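Local structure of uroporphyrin-III C-methyltransferase (Pseudomonas denitrificans, 1S4D) at residues Val17-Ala22 and Leu114-His119; Ile180-Ala185 and Gly190-Asn195; Met184-Ile189 and Val207-Asn212. The protein catalyses the two successive SAM-dependent methylations, at C-2 and C-7, that convert uroporphyrinogen III to precorrin-2 on the way to cobalamin and siroheme. All coordinates share one frame; numbering follows the deposited sequence.

Contact 1. Residues Val17-Ala22 and Leu114-His119; sequences VWLVGA and LTLVEH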
loop_
_atom_site.group_PDB
_atom_site.type_symbol
_atom_site.label_atom_id
_atom_site.label_comp_id
_atom_site.label_asym_id
_atom_site.label_seq_id
_atom_site.Cartn_x
_atom_site.Cartn_y
_atom_site.Cartn_z
ATOM N N VAL B 17 -3.362 -7.535 -20.917
ATOM C CA VAL B 17 -4.177 -7.133 -19.784
ATOM C C VAL B 17 -3.331 -6.404 -18.722
ATOM O O VAL B 17 -2.273 -6.903 -18.294
ATOM C CB VAL B 17 -4.899 -8.348 -19.160
ATOM C CG1 VAL B 17 -5.775 -7.910 -18.003
ATOM C CG2 VAL B 17 -5.709 -9.137 -20.235
ATOM N N TRP B 18 -3.775 -5.213 -18.331
ATOM C CA TRP B 18 -3.231 -4.581 -17.144
ATOM C C TRP B 18 -4.164 -4.827 -15.940
ATOM O O TRP B 18 -5.385 -4.578 -16.010
ATOM C CB TRP B 18 -3.038 -3.093 -17.381
ATOM C CG TRP B 18 -1.984 -2.754 -18.383
ATOM C CD1 TRP B 18 -1.447 -3.583 -19.337
ATOM C CD2 TRP B 18 -1.305 -1.506 -18.520
ATOM N NE1 TRP B 18 -0.485 -2.921 -20.063
ATOM C CE2 TRP B 18 -0.377 -1.643 -19.587
ATOM C CE3 TRP B 18 -1.372 -0.279 -17.841
ATOM C CZ2 TRP B 18 0.462 -0.609 -19.993
ATOM C CZ3 TRP B 18 -0.545 0.756 -18.259
ATOM C CH2 TRP B 18 0.359 0.578 -19.331
ATOM N N LEU B 19 -3.589 -5.347 -14.856
ATOM C CA LEU B 19 -4.252 -5.379 -13.556
ATOM C C LEU B 19 -3.861 -4.079 -12.843
ATOM O O LEU B 19 -2.701 -3.879 -12.500
ATOM C CB LEU B 19 -3.805 -6.604 -12.766
ATOM C CG LEU B 19 -4.287 -7.984 -13.270
ATOM C CD1 LEU B 19 -3.812 -8.259 -14.640
ATOM C CD2 LEU B 19 -3.774 -9.094 -12.408
ATOM N N VAL B 20 -4.836 -3.190 -12.662
ATOM C CA VAL B 20 -4.619 -1.820 -12.217
ATOM C C VAL B 20 -5.411 -1.549 -10.936
ATOM O O VAL B 20 -6.644 -1.829 -10.863
ATOM C CB VAL B 20 -5.108 -0.815 -13.288
ATOM C CG1 VAL B 20 -4.915 0.602 -12.829
ATOM C CG2 VAL B 20 -4.401 -1.035 -14.616
ATOM N N GLY B 21 -4.707 -1.014 -9.929
ATOM C CA GLY B 21 -5.344 -0.605 -8.694
ATOM C C GLY B 21 -6.052 0.715 -8.938
ATOM O O GLY B 21 -5.462 1.626 -9.514
ATOM N N ALA B 22 -7.310 0.820 -8.522
ATOM C CA ALA B 22 -8.038 2.095 -8.557
ATOM C C ALA B 22 -7.818 2.893 -7.281
ATOM O O ALA B 22 -8.273 4.019 -7.161
ATOM C CB ALA B 22 -9.542 1.847 -8.761
ATOM N N LEU B 114 -2.031 -15.266 -12.882
ATOM C CA LEU B 114 -1.694 -16.675 -13.071
ATOM C C LEU B 114 -2.522 -17.267 -14.199
ATOM O O LEU B 114 -2.000 -17.994 -15.047
ATOM C CB LEU B 114 -1.931 -17.444 -11.786
ATOM C CG LEU B 114 -0.829 -18.247 -11.096
ATOM C CD1 LEU B 114 0.589 -17.686 -11.264
ATOM C CD2 LEU B 114 -1.206 -18.412 -9.605
ATOM N N THR B 115 -3.807 -16.933 -14.227
ATOM C CA THR B 115 -4.671 -17.351 -15.313
ATOM C C THR B 115 -4.197 -16.744 -16.629
ATOM O O THR B 115 -4.099 -17.450 -17.639
ATOM C CB THR B 115 -6.132 -16.971 -15.017
ATOM O OG1 THR B 115 -6.547 -17.609 -13.803
ATOM C CG2 THR B 115 -7.065 -17.564 -16.055
ATOM N N LEU B 116 -3.883 -15.446 -16.617
ATOM C CA LEU B 116 -3.315 -14.796 -17.803
ATOM C C LEU B 116 -2.082 -15.577 -18.354
ATOM O O LEU B 116 -2.037 -15.930 -19.534
ATOM C CB LEU B 116 -3.004 -13.325 -17.520
ATOM C CG LEU B 116 -4.052 -12.213 -17.776
ATOM C CD1 LEU B 116 -5.413 -12.678 -18.289
ATOM C CD2 LEU B 116 -4.245 -11.306 -16.573
ATOM N N VAL B 117 -1.118 -15.890 -17.489
ATOM C CA VAL B 117 0.068 -16.621 -17.906
ATOM C C VAL B 117 -0.259 -17.992 -18.542
ATOM O O VAL B 117 0.205 -18.299 -19.644
ATOM C CB VAL B 117 1.070 -16.766 -16.751
ATOM C CG1 VAL B 117 2.177 -17.724 -17.136
ATOM C CG2 VAL B 117 1.639 -15.409 -16.392
ATOM N N GLU B 118 -1.073 -18.785 -17.846
ATOM C CA GLU B 118 -1.553 -20.081 -18.312
ATOM C C GLU B 118 -2.061 -20.043 -19.763
ATOM O O GLU B 118 -1.850 -20.987 -20.526
ATOM C CB GLU B 118 -2.654 -20.553 -17.345
ATOM C CG GLU B 118 -3.472 -21.796 -17.702
ATOM C CD GLU B 118 -4.712 -21.912 -16.816
ATOM O OE1 GLU B 118 -4.727 -21.306 -15.712
ATOM O OE2 GLU B 118 -5.691 -22.583 -17.211
ATOM N N HIS B 119 -2.713 -18.949 -20.142
ATOM C CA HIS B 119 -3.318 -18.836 -21.468
ATOM C C HIS B 119 -2.513 -17.939 -22.397
ATOM O O HIS B 119 -3.036 -17.477 -23.421
ATOM C CB HIS B 119 -4.755 -18.328 -21.374
ATOM C CG HIS B 119 -5.641 -19.161 -20.504
ATOM N ND1 HIS B 119 -6.507 -20.108 -21.012
ATOM C CD2 HIS B 119 -5.805 -19.184 -19.160
ATOM C CE1 HIS B 119 -7.160 -20.684 -20.020
ATOM N NE2 HIS B 119 -6.755 -20.139 -18.884
#
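The strand Val-17 to Gly-21 and the last turn of the helix ending at Glu-118 come closest at Val-17 and Leu-116, whose CA atoms lie 8.0 Å apart. This is helix-on-sheet packing in the alpha/beta half of the enzyme. The strand lies inside a parallel sheet, and helix 109-118 belongs to the beta-alpha-beta connection that leaves strand 94-99, passes strand 16-21 and enters the sheet again as strand 123-126.

Three aliphatic side chains make the contact. Leu-116 points from the helix to the sheet, and Val-17 and Leu-19, two positions apart on the strand, point to the helix. CD2 of Leu-116 does most of the touching: it lies 3.6 Å from Leu-19 CD1 and 4.0 Å from Val-17 CB. Its other methyl, CD1, is 4.1 Å from CG2 of Val-17. The two pairs meet differently. Leu-116 crosses Val-17 at about a right angle, whereas it runs alongside Leu-19 with the two chains pointing opposite ways. In Val-17, CG1 is anti to the backbone N (chi1 -178°), and both methyls therefore flank Leu-116, CG1 by CD2 and CG2 by CD1.

All three residues are buried, and neighbouring elements complete the layer: Val-86 of helix 78-90 packs on Leu-116, Val-95 on Val-17 and Ile-125 on Leu-19. Trp-18 points away from the helix, and its indole makes a cation-pi contact with Arg-124. The helix also faces the dimer interface, where Leu-114 and Val-117 pack on Leu-255 and Ala-254 of the second subunit. His-119 is the first residue to leave helical geometry; the turn before it is still regular, with Glu-118 N hydrogen-bonded to Leu-114 O at 3.1 Å.

Contact 2. Residues Ile180-Ala185 and Gly190-Asn195; sequences IVMYMA and GAITAN. With SAH (S-adenosyl-L-homocysteine), chain Q.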
loop_
_atom_site.group_PDB
_atom_site.type_symbol
_atom_site.label_atom_id
_atom_site.label_comp_id
_atom_site.label_asym_id
_atom_site.label_seq_id
_atom_site.Cartn_x
_atom_site.Cartn_y
_atom_site.Cartn_z
ATOM N N ILE B 180 -2.711 -3.806 14.269
ATOM C CA ILE B 180 -3.278 -4.795 13.341
ATOM C C ILE B 180 -4.242 -4.068 12.438
ATOM O O ILE B 180 -5.046 -3.254 12.914
ATOM C CB ILE B 180 -4.089 -5.914 14.071
ATOM C CG1 ILE B 180 -3.404 -6.419 15.358
ATOM C CG2 ILE B 180 -4.420 -7.045 13.117
ATOM C CD1 ILE B 180 -2.237 -7.217 15.136
ATOM N N VAL B 181 -4.179 -4.373 11.145
ATOM C CA VAL B 181 -5.044 -3.733 10.171
ATOM C C VAL B 181 -5.833 -4.816 9.447
ATOM O O VAL B 181 -5.256 -5.717 8.822
ATOM C CB VAL B 181 -4.233 -2.890 9.154
ATOM C CG1 VAL B 181 -5.139 -2.423 7.968
ATOM C CG2 VAL B 181 -3.470 -1.727 9.860
ATOM N N MET B 182 -7.149 -4.736 9.525
ATOM C CA MET B 182 -7.954 -5.863 9.110
ATOM C C MET B 182 -8.892 -5.501 7.973
ATOM O O MET B 182 -9.629 -4.514 8.066
ATOM C CB MET B 182 -8.724 -6.418 10.308
ATOM C CG MET B 182 -7.889 -6.495 11.562
ATOM S SD MET B 182 -8.594 -7.646 12.717
ATOM C CE MET B 182 -9.904 -6.645 13.478
ATOM N N TYR B 183 -8.816 -6.316 6.915
ATOM C CA TYR B 183 -9.632 -6.257 5.709
ATOM C C TYR B 183 -10.755 -7.278 5.859
ATOM O O TYR B 183 -10.564 -8.304 6.506
ATOM C CB TYR B 183 -8.783 -6.657 4.495
ATOM C CG TYR B 183 -7.760 -5.622 4.052
ATOM C CD1 TYR B 183 -6.522 -5.465 4.725
ATOM C CD2 TYR B 183 -8.008 -4.824 2.943
ATOM C CE1 TYR B 183 -5.585 -4.510 4.316
ATOM C CE2 TYR B 183 -7.091 -3.890 2.529
ATOM C CZ TYR B 183 -5.893 -3.726 3.217
ATOM O OH TYR B 183 -5.028 -2.763 2.763
ATOM N N MET B 184 -11.929 -6.998 5.283
ATOM C CA MET B 184 -13.059 -7.937 5.299
ATOM C C MET B 184 -13.301 -8.599 6.651
ATOM O O MET B 184 -13.441 -9.813 6.730
ATOM C CB MET B 184 -12.894 -9.011 4.226
ATOM C CG MET B 184 -12.522 -8.438 2.863
ATOM S SD MET B 184 -12.186 -9.724 1.688
ATOM C CE MET B 184 -10.412 -9.667 1.659
ATOM N N ALA B 185 -13.398 -7.774 7.694
ATOM C CA ALA B 185 -13.492 -8.247 9.073
ATOM C C ALA B 185 -14.785 -7.819 9.742
ATOM O O ALA B 185 -14.921 -7.931 10.954
ATOM C CB ALA B 185 -12.293 -7.759 9.880
ATOM N N GLY B 190 -17.138 -9.942 15.842
ATOM C CA GLY B 190 -17.283 -10.612 17.125
ATOM C C GLY B 190 -16.248 -11.710 17.355
ATOM O O GLY B 190 -15.504 -11.674 18.333
ATOM N N ALA B 191 -16.171 -12.681 16.454
ATOM C CA ALA B 191 -15.221 -13.778 16.646
ATOM C C ALA B 191 -13.771 -13.296 16.584
ATOM O O ALA B 191 -12.958 -13.700 17.415
ATOM C CB ALA B 191 -15.466 -14.906 15.649
ATOM N N ILE B 192 -13.461 -12.416 15.626
ATOM C CA ILE B 192 -12.102 -11.924 15.461
ATOM C C ILE B 192 -11.653 -11.190 16.705
ATOM O O ILE B 192 -10.615 -11.476 17.294
ATOM C CB ILE B 192 -12.024 -11.007 14.270
ATOM C CG1 ILE B 192 -12.110 -11.831 12.988
ATOM C CG2 ILE B 192 -10.734 -10.172 14.316
ATOM C CD1 ILE B 192 -12.628 -11.049 11.832
ATOM N N THR B 193 -12.481 -10.258 17.128
ATOM C CA THR B 193 -12.214 -9.470 18.300
ATOM C C THR B 193 -12.081 -10.321 19.554
ATOM O O THR B 193 -11.272 -10.031 20.438
ATOM C CB THR B 193 -13.306 -8.433 18.384
ATOM O OG1 THR B 193 -12.713 -7.136 18.227
ATOM C CG2 THR B 193 -13.958 -8.417 19.699
ATOM N N ALA B 194 -12.842 -11.399 19.645
ATOM C CA ALA B 194 -12.642 -12.303 20.776
ATOM C C ALA B 194 -11.311 -13.112 20.630
ATOM O O ALA B 194 -10.648 -13.412 21.643
ATOM C CB ALA B 194 -13.846 -13.209 20.961
ATOM N N ASN B 195 -10.914 -13.434 19.384
ATOM C CA ASN B 195 -9.652 -14.136 19.160
ATOM C C ASN B 195 -8.512 -13.300 19.716
ATOM O O ASN B 195 -7.707 -13.770 20.519
ATOM C CB ASN B 195 -9.401 -14.415 17.685
ATOM C CG ASN B 195 -10.248 -15.575 17.121
ATOM O OD1 ASN B 195 -10.428 -15.667 15.900
ATOM N ND2 ASN B 195 -10.755 -16.444 17.975
HETATM N N SAH Q . -7.158 -4.858 -2.941
HETATM C CA SAH Q . -7.981 -4.056 -2.052
HETATM C CB SAH Q . -8.747 -4.959 -1.100
HETATM C CG SAH Q . -10.025 -5.529 -1.686
HETATM S SD SAH Q . -10.790 -6.876 -0.745
HETATM C C SAH Q . -7.143 -3.000 -1.322
HETATM O O SAH Q . -5.927 -2.908 -1.483
HETATM O OXT SAH Q . -7.628 -2.175 -0.552
HETATM C "C5'" SAH Q . -12.089 -5.745 -0.147
HETATM C "C4'" SAH Q . -11.899 -5.118 1.240
HETATM O "O4'" SAH Q . -11.053 -3.987 1.193
HETATM C "C3'" SAH Q . -13.152 -4.558 1.906
HETATM O "O3'" SAH Q . -14.025 -5.510 2.450
HETATM C "C2'" SAH Q . -12.595 -3.594 2.940
HETATM O "O2'" SAH Q . -12.108 -4.221 4.108
HETATM C "C1'" SAH Q . -11.407 -3.033 2.179
HETATM N N9 SAH Q . -11.682 -1.739 1.514
HETATM C C8 SAH Q . -11.609 -1.535 0.175
HETATM N N7 SAH Q . -11.900 -0.259 -0.086
HETATM C C5 SAH Q . -12.170 0.377 1.058
HETATM C C6 SAH Q . -12.519 1.700 1.338
HETATM N N6 SAH Q . -12.628 2.593 0.372
HETATM N N1 SAH Q . -12.741 2.076 2.648
HETATM C C2 SAH Q . -12.600 1.144 3.654
HETATM N N3 SAH Q . -12.252 -0.166 3.371
HETATM C C4 SAH Q . -12.035 -0.548 2.089
#
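The backbone N of Met-184 gives an almost straight hydrogen bond to the ribose hydroxyl O2' of S-adenosyl-L-homocysteine, 3.0 Å long with an angle of 172° at the hydrogen. Behind this ligand-facing end of strand 179-183, Met-182 points to helix 189-198, and Ala-185, whose CB is turned across rather than at it, meets the same side chain, Ile-192.

The isoleucine reaches them with two different branches. Its CG2 lies 3.7 Å from Met-182 SD, and Met-182 CE is equally near because the thioether is bent at its last torsion (chi3 -81°), which brings the methyl back beside CG2. The two chains run past each other in opposite directions. The other branch ends at CD1, 3.8 Å from Ala-185 CB. Trp-170 and Ser-160 also pack on Ile-192, and all three touching residues are buried.

On the ligand side, Met-184 brings its thioether alongside the ligand sulfur, CE 3.7 Å from SD of S-adenosyl-L-homocysteine. Tyr-183 offers a ring edge to the ligand carboxylate: OXT lies near the ring plane, 3.6 Å from Tyr-183 CE2. The tyrosine hydroxyl is held by Thr-130 OG1 and Gly-132 N, which anchors the far end of the ring.

The arrangement is the first half of a beta-alpha-beta crossover on the C-terminal mixed sheet, with the end of the strand helping to form the SAM/SAH site of this methyltransferase family.

Contact 3. Residues Met184-Ile189 and Val207-Asn212; sequences MAMKHI and VAFVCN. With SAH (S-adenosyl-L-homocysteine), chain Q.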
loop_
_atom_site.group_PDB
_atom_site.type_symbol
_atom_site.label_atom_id
_atom_site.label_comp_id
_atom_site.label_asym_id
_atom_site.label_seq_id
_atom_site.Cartn_x
_atom_site.Cartn_y
_atom_site.Cartn_z
ATOM N N MET B 184 -11.929 -6.998 5.283
ATOM C CA MET B 184 -13.059 -7.937 5.299
ATOM C C MET B 184 -13.301 -8.599 6.651
ATOM O O MET B 184 -13.441 -9.813 6.730
ATOM C CB MET B 184 -12.894 -9.011 4.226
ATOM C CG MET B 184 -12.522 -8.438 2.863
ATOM S SD MET B 184 -12.186 -9.724 1.688
ATOM C CE MET B 184 -10.412 -9.667 1.659
ATOM N N ALA B 185 -13.398 -7.774 7.694
ATOM C CA ALA B 185 -13.492 -8.247 9.073
ATOM C C ALA B 185 -14.785 -7.819 9.742
ATOM O O ALA B 185 -14.921 -7.931 10.954
ATOM C CB ALA B 185 -12.293 -7.759 9.880
ATOM N N MET B 186 -15.741 -7.327 8.969
ATOM C CA MET B 186 -16.970 -6.791 9.568
ATOM C C MET B 186 -17.923 -7.900 10.003
ATOM O O MET B 186 -18.383 -7.919 11.127
ATOM C CB MET B 186 -17.693 -5.844 8.601
ATOM C CG MET B 186 -16.945 -4.588 8.294
ATOM S SD MET B 186 -17.009 -3.411 9.626
ATOM C CE MET B 186 -18.604 -2.550 9.287
ATOM N N LYS B 187 -18.225 -8.809 9.092
ATOM C CA LYS B 187 -19.245 -9.810 9.311
ATOM C C LYS B 187 -18.822 -10.724 10.463
ATOM O O LYS B 187 -19.655 -11.237 11.196
ATOM C CB LYS B 187 -19.464 -10.590 8.007
ATOM C CG LYS B 187 -20.655 -11.534 7.991
ATOM C CD LYS B 187 -20.459 -12.623 6.930
ATOM C CE LYS B 187 -21.789 -13.371 6.611
ATOM N NZ LYS B 187 -22.777 -12.564 5.770
ATOM N N HIS B 188 -17.521 -10.888 10.639
ATOM C CA HIS B 188 -16.995 -11.756 11.669
ATOM C C HIS B 188 -16.249 -10.999 12.759
ATOM O O HIS B 188 -15.413 -11.581 13.446
ATOM C CB HIS B 188 -16.050 -12.798 11.062
ATOM C CG HIS B 188 -16.652 -13.617 9.965
ATOM N ND1 HIS B 188 -17.770 -14.402 10.144
ATOM C CD2 HIS B 188 -16.262 -13.804 8.679
ATOM C CE1 HIS B 188 -18.057 -15.019 9.010
ATOM N NE2 HIS B 188 -17.152 -14.675 8.107
ATOM N N ILE B 189 -16.559 -9.720 12.940
ATOM C CA ILE B 189 -15.915 -8.910 13.980
ATOM C C ILE B 189 -15.970 -9.476 15.410
ATOM O O ILE B 189 -14.967 -9.476 16.103
ATOM C CB ILE B 189 -16.388 -7.430 13.931
ATOM C CG1 ILE B 189 -15.434 -6.548 14.757
ATOM C CG2 ILE B 189 -17.856 -7.284 14.351
ATOM C CD1 ILE B 189 -14.129 -6.277 14.048
ATOM N N VAL B 207 -9.602 0.863 18.985
ATOM C CA VAL B 207 -9.942 0.261 17.702
ATOM C C VAL B 207 -10.674 1.364 16.906
ATOM O O VAL B 207 -11.433 2.152 17.475
ATOM C CB VAL B 207 -10.880 -0.964 17.946
ATOM C CG1 VAL B 207 -11.643 -1.376 16.709
ATOM C CG2 VAL B 207 -10.110 -2.132 18.512
ATOM N N ALA B 208 -10.428 1.442 15.603
ATOM C CA ALA B 208 -11.219 2.329 14.744
ATOM C C ALA B 208 -11.736 1.538 13.558
ATOM O O ALA B 208 -11.072 0.613 13.092
ATOM C CB ALA B 208 -10.408 3.523 14.276
ATOM N N PHE B 209 -12.937 1.889 13.100
ATOM C CA PHE B 209 -13.523 1.341 11.887
ATOM C C PHE B 209 -13.527 2.506 10.938
ATOM O O PHE B 209 -13.957 3.612 11.310
ATOM C CB PHE B 209 -14.981 0.900 12.129
ATOM C CG PHE B 209 -15.117 -0.388 12.889
ATOM C CD1 PHE B 209 -15.450 -1.560 12.228
ATOM C CD2 PHE B 209 -14.913 -0.422 14.276
ATOM C CE1 PHE B 209 -15.557 -2.760 12.920
ATOM C CE2 PHE B 209 -15.018 -1.616 14.991
ATOM C CZ PHE B 209 -15.343 -2.794 14.315
ATOM N N VAL B 210 -13.046 2.284 9.720
ATOM C CA VAL B 210 -13.101 3.318 8.698
ATOM C C VAL B 210 -13.860 2.766 7.493
ATOM O O VAL B 210 -13.367 1.885 6.774
ATOM C CB VAL B 210 -11.682 3.847 8.312
ATOM C CG1 VAL B 210 -11.786 5.070 7.414
ATOM C CG2 VAL B 210 -10.842 4.188 9.563
ATOM N N CYS B 211 -15.067 3.281 7.291
ATOM C CA CYS B 211 -15.925 2.838 6.201
ATOM C C CYS B 211 -15.850 3.776 5.033
ATOM O O CYS B 211 -15.946 5.006 5.198
ATOM C CB CYS B 211 -17.380 2.725 6.656
ATOM S SG CYS B 211 -17.574 1.564 8.033
ATOM N N ASN B 212 -15.675 3.194 3.846
ATOM C CA ASN B 212 -15.626 3.979 2.637
ATOM C C ASN B 212 -14.542 5.044 2.790
ATOM O O ASN B 212 -14.761 6.218 2.464
ATOM C CB ASN B 212 -16.993 4.622 2.382
ATOM C CG ASN B 212 -18.097 3.606 2.301
ATOM O OD1 ASN B 212 -18.167 2.850 1.344
ATOM N ND2 ASN B 212 -18.945 3.556 3.313
HETATM N N SAH Q . -7.158 -4.858 -2.941
HETATM C CA SAH Q . -7.981 -4.056 -2.052
HETATM C CB SAH Q . -8.747 -4.959 -1.100
HETATM C CG SAH Q . -10.025 -5.529 -1.686
HETATM S SD SAH Q . -10.790 -6.876 -0.745
HETATM C C SAH Q . -7.143 -3.000 -1.322
HETATM O O SAH Q . -5.927 -2.908 -1.483
HETATM O OXT SAH Q . -7.628 -2.175 -0.552
HETATM C "C5'" SAH Q . -12.089 -5.745 -0.147
HETATM C "C4'" SAH Q . -11.899 -5.118 1.240
HETATM O "O4'" SAH Q . -11.053 -3.987 1.193
HETATM C "C3'" SAH Q . -13.152 -4.558 1.906
HETATM O "O3'" SAH Q . -14.025 -5.510 2.450
HETATM C "C2'" SAH Q . -12.595 -3.594 2.940
HETATM O "O2'" SAH Q . -12.108 -4.221 4.108
HETATM C "C1'" SAH Q . -11.407 -3.033 2.179
HETATM N N9 SAH Q . -11.682 -1.739 1.514
HETATM C C8 SAH Q . -11.609 -1.535 0.175
HETATM N N7 SAH Q . -11.900 -0.259 -0.086
HETATM C C5 SAH Q . -12.170 0.377 1.058
HETATM C C6 SAH Q . -12.519 1.700 1.338
HETATM N N6 SAH Q . -12.628 2.593 0.372
HETATM N N1 SAH Q . -12.741 2.076 2.648
HETATM C C2 SAH Q . -12.600 1.144 3.654
HETATM N N3 SAH Q . -12.252 -0.166 3.371
HETATM C C4 SAH Q . -12.035 -0.548 2.089
#
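Met-186 makes a Met-aromatic contact with Phe-209, and Ile-189 adds aliphatic packing on the same ring. The ring projects from strand 206-211 of the C-terminal mixed sheet toward the loop that joins strand 179-183 to helix 189-198. The sulfur of Met-186 sits at the ring edge, not over a face: SD is 4.7 Å from the ring centroid and 80° off the normal, with CD1 of Phe-209 nearest at 3.6 Å. Two successive bends, chi2 -76° and chi3 -85°, fold the methionine so that its sulfur reaches the ring although CB does not point at the strand.

The side chains of Ile-189 and Phe-209 approach from opposite directions, meeting at the CZ end of the ring. CG1 of Ile-189 lies in the ring plane, 3.8 Å from CZ, while CD1 stands obliquely to the ring at 3.7 Å from the same carbon. Met-186 and Ile-189 bracket a type I beta turn, closed by the bond from Ile-189 N to Met-186 O, which is consistent with the two residues reaching neighbouring parts of one ring. Val-232 and Ala-228 of helix 225-235 also pack on Phe-209.

The same strand continues into the ligand pocket, where Val-210 O is 3.3 Å from C2 of the adenine of S-adenosyl-L-homocysteine. Farther from the ring than the sulfur, Met-186 CE lies 4.4 Å from Cys-211 SG.

How the contacts relate
From the N terminus, contact 1 comes first: 91 residues, themselves holding helices and strands, separate segments 17-22 and 114-119, and this loop closes within the parallel-sheet half, in series with the other two. Contacts 2 and 3 share Met-184 and Ala-185. Contact 2 (180-195) closes a short loop from helix 189-198 back to strand 179-183; contact 3 (184-212) reaches past that helix to strand 206-211 of the same sheet. The two overlap along the chain without either enclosing the other, so their loops cross. Their centres are 8 Å apart, and Met-182 CE meets Ile-189 CD1 at 4.3 Å. Contact 1 lies across the chain's centre, about 30 Å from contact 2 between centres; bound S-adenosyl-L-homocysteine touches segments of contacts 2 and 3.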